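Local coordinates for protein oxidoreductase (PDB 3HJ9) that binds flavin mononucleotide and probably works as an FMN-dependent oxidoreductase of the nitroreductase type, at residues Asp95-Leu100 with Glu195-Asn200. Residues are numbered along the deposited sequence; the frame is centred on the assembly and turned at random.
Sequences DVYVAL and EHMSLN
Tyr97 carries this contact from strand 94-100, meeting the side chains of Met197 and Leu199. Met197 is modelled as selenomethionine. Its methyl group CE lies over one face of the Tyr97 ring, 3.9 Å from the ring centroid and 30° off the ring normal, which makes a CH-pi contact. The methyl is displaced toward the root of the ring: Met197 CE is 3.5 Å from Tyr97 CG and 3.6 Å from Tyr97 CB. The Met197 chain is extended at chi2 (173°) and bends at chi3 (74°), and this last turn lays the methyl over the ring.

Leu199 takes the other end of the tyrosine. Its CD2 branch approaches obliquely, 3.8 Å from Tyr97 CZ and 3.7 Å from Tyr97 OH. The Tyr97 and Leu199 side chains run past each other in opposite directions. Met197 thus takes the CG end of the ring and Leu199 the hydroxyl end. No hydrogen bond joins the segments, and the contact is apolar packing.

A Schellman motif ends helix 190-196 here. Ser198 has positive phi, and Ser198 N donates a hydrogen bond to Glu195 O, 3.2 Å away. The chain turns at this point, with Met197 and Leu199 on either side of Ser198 in sequence and both reaching Tyr97.

The contact is buried and lies away from the annotated flavin sites. It packs the end of helix 190-196 and the following loop against the central antiparallel sheet. Strand 94-100 runs between strands 103-108 and 137-144. Leu104 and Val142 from these neighbours touch both Tyr97 and Met197. Val98 points away from this contact and packs on Leu69 of helix 62-73.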
ATOM      1  N   ASP A  95       8.078  10.466   4.407  1.00 21.02           N
ATOM      2  CA  ASP A  95       8.476  10.609   5.790  1.00 21.82           C
ATOM      3  C   ASP A  95       7.191  10.438   6.589  1.00 21.10           C
ATOM      4  O   ASP A  95       6.130  10.967   6.219  1.00 20.62           O
ATOM      5  CB  ASP A  95       9.054  12.001   6.096  1.00 23.62           C
ATOM      6  CG  ASP A  95      10.417  12.245   5.469  1.00 25.18           C
ATOM      7  OD1 ASP A  95      11.189  11.287   5.215  1.00 27.33           O
ATOM      8  OD2 ASP A  95      10.740  13.432   5.221  1.00 26.94           O
ATOM      9  N   VAL A  96       7.281   9.706   7.684  1.00 19.82           N
ATOM     10  CA  VAL A  96       6.147   9.451   8.511  1.00 19.76           C
ATOM     11  C   VAL A  96       6.215  10.360   9.714  1.00 18.05           C
ATOM     12  O   VAL A  96       7.194  10.362  10.447  1.00 17.85           O
ATOM     13  CB  VAL A  96       6.060   7.979   8.930  1.00 20.48           C
ATOM     14  CG1 VAL A  96       4.891   7.802   9.879  1.00 22.37           C
ATOM     15  CG2 VAL A  96       5.894   7.113   7.703  1.00 21.83           C
ATOM     16  N   TYR A  97       5.139  11.102   9.916  1.00 18.56           N
ATOM     17  CA  TYR A  97       4.971  11.989  11.044  1.00 18.05           C
ATOM     18  C   TYR A  97       3.937  11.365  11.938  1.00 17.84           C
ATOM     19  O   TYR A  97       3.060  10.645  11.458  1.00 18.52           O
ATOM     20  CB  TYR A  97       4.514  13.378  10.591  1.00 18.70           C
ATOM     21  CG  TYR A  97       5.618  14.206   9.976  1.00 18.50           C
ATOM     22  CD1 TYR A  97       6.029  13.978   8.661  1.00 19.56           C
ATOM     23  CD2 TYR A  97       6.253  15.216  10.702  1.00 18.10           C
ATOM     24  CE1 TYR A  97       7.031  14.737   8.074  1.00 18.06           C
ATOM     25  CE2 TYR A  97       7.255  15.976  10.137  1.00 18.00           C
ATOM     26  CZ  TYR A  97       7.669  15.715   8.824  1.00 19.01           C
ATOM     27  OH  TYR A  97       8.671  16.463   8.278  1.00 19.92           O
ATOM     28  N   VAL A  98       4.012  11.678  13.225  1.00 18.59           N
ATOM     29  CA  VAL A  98       3.072  11.143  14.214  1.00 16.81           C
ATOM     30  C   VAL A  98       2.503  12.293  15.041  1.00 16.16           C
ATOM     31  O   VAL A  98       3.274  13.003  15.695  1.00 15.63           O
ATOM     32  CB  VAL A  98       3.767  10.129  15.206  1.00 18.23           C
ATOM     33  CG1 VAL A  98       2.731   9.344  15.956  1.00 17.86           C
ATOM     34  CG2 VAL A  98       4.712   9.182  14.488  1.00 20.78           C
ATOM     35  N   ALA A  99       1.175  12.479  15.016  1.00 14.72           N
ATOM     36  CA  ALA A  99       0.518  13.497  15.856  1.00 15.34           C
ATOM     37  C   ALA A  99       0.126  12.806  17.143  1.00 15.74           C
ATOM     38  O   ALA A  99      -0.742  11.923  17.122  1.00 16.03           O
ATOM     39  CB  ALA A  99      -0.701  14.114  15.170  1.00 12.53           C
ATOM     40  N   LEU A 100       0.819  13.142  18.237  1.00 16.33           N
ATOM     41  CA  LEU A 100       0.492  12.662  19.572  1.00 16.86           C
ATOM     42  C   LEU A 100      -0.078  13.843  20.363  1.00 16.57           C
ATOM     43  O   LEU A 100       0.115  15.013  19.967  1.00 16.50           O
ATOM     44  CB  LEU A 100       1.731  12.148  20.285  1.00 18.27           C
ATOM     45  CG  LEU A 100       2.340  10.865  19.721  1.00 19.16           C
ATOM     46  CD1 LEU A 100       3.794  10.736  20.212  1.00 19.92           C
ATOM     47  CD2 LEU A 100       1.468   9.622  20.066  1.00 17.59           C
ATOM     48  N   GLU A 195       0.689  23.616   6.536  1.00 20.66           N
ATOM     49  CA  GLU A 195       0.870  24.826   7.367  1.00 21.17           C
ATOM     50  C   GLU A 195       0.838  24.500   8.877  1.00 18.44           C
ATOM     51  O   GLU A 195       1.705  24.951   9.627  1.00 15.58           O
ATOM     52  CB  GLU A 195      -0.204  25.875   7.008  1.00 24.21           C
ATOM     53  CG  GLU A 195      -0.428  27.029   8.002  1.00 28.00           C
ATOM     54  CD  GLU A 195       0.791  27.871   8.232  1.00 31.32           C
ATOM     55  OE1 GLU A 195       1.666  27.892   7.332  1.00 34.71           O
ATOM     56  OE2 GLU A 195       0.866  28.564   9.286  1.00 34.25           O
ATOM     57  N   HIS A 196      -0.156  23.732   9.317  1.00 17.10           N
ATOM     58  CA  HIS A 196      -0.257  23.342  10.737  1.00 18.29           C
ATOM     59  C   HIS A 196       0.946  22.542  11.191  1.00 17.70           C
ATOM     60  O   HIS A 196       1.421  22.739  12.310  1.00 18.14           O
ATOM     61  CB  HIS A 196      -1.554  22.585  11.057  1.00 18.92           C
ATOM     62  CG  HIS A 196      -2.782  23.433  10.939  1.00 20.27           C
ATOM     63  ND1 HIS A 196      -2.882  24.669  11.523  1.00 21.85           N
ATOM     64  CD2 HIS A 196      -3.966  23.212  10.324  1.00 21.61           C
ATOM     65  CE1 HIS A 196      -4.069  25.188  11.256  1.00 22.76           C
ATOM     66  NE2 HIS A 196      -4.748  24.317  10.535  1.00 22.00           N
HETATM   67  N   MSE A 197       1.465  21.698  10.298  1.00 16.63           N
HETATM   68  CA  MSE A 197       2.619  20.863  10.564  1.00 16.92           C
HETATM   69  C   MSE A 197       3.999  21.558  10.425  1.00 16.92           C
HETATM   70  O   MSE A 197       5.012  20.900  10.699  1.00 15.35           O
HETATM   71  CB  MSE A 197       2.586  19.623   9.658  1.00 16.70           C
HETATM   72  CG  MSE A 197       1.423  18.677   9.955  1.00 16.84           C
HETATM   73 SE   MSE A 197       1.389  17.289   8.600  0.75 17.10          SE
HETATM   74  CE  MSE A 197       2.916  16.214   9.147  1.00 16.56           C
ATOM     75  N   SER A 198       4.023  22.837   9.989  1.00 15.89           N
ATOM     76  CA  SER A 198       5.255  23.627   9.769  1.00 16.21           C
ATOM     77  C   SER A 198       6.200  22.909   8.766  1.00 16.67           C
ATOM     78  O   SER A 198       7.411  22.888   8.947  1.00 15.10           O
ATOM     79  CB  SER A 198       5.960  23.923  11.103  1.00 17.47           C
ATOM     80  OG  SER A 198       5.063  24.528  12.070  1.00 19.25           O
ATOM     81  N   LEU A 199       5.618  22.290   7.738  1.00 17.53           N
ATOM     82  CA  LEU A 199       6.394  21.552   6.721  1.00 17.82           C
ATOM     83  C   LEU A 199       7.081  22.539   5.796  1.00 18.31           C
ATOM     84  O   LEU A 199       6.642  23.676   5.662  1.00 16.04           O
ATOM     85  CB  LEU A 199       5.495  20.641   5.871  1.00 17.99           C
ATOM     86  CG  LEU A 199       4.781  19.465   6.501  1.00 18.94           C
ATOM     87  CD1 LEU A 199       3.931  18.705   5.478  1.00 18.70           C
ATOM     88  CD2 LEU A 199       5.757  18.529   7.225  1.00 19.58           C
ATOM     89  N   ASN A 200       8.156  22.090   5.151  1.00 19.56           N
ATOM     90  CA  ASN A 200       8.872  22.891   4.147  1.00 20.59           C
ATOM     91  C   ASN A 200       8.044  22.954   2.884  1.00 19.17           C
ATOM     92  O   ASN A 200       7.120  22.145   2.730  1.00 16.94           O
ATOM     93  CB  ASN A 200      10.214  22.249   3.800  1.00 22.76           C
ATOM     94  CG  ASN A 200      11.144  22.191   4.979  1.00 25.29           C
ATOM     95  OD1 ASN A 200      11.159  23.090   5.817  1.00 28.43           O
ATOM     96  ND2 ASN A 200      11.938  21.136   5.050  1.00 28.02           N
TER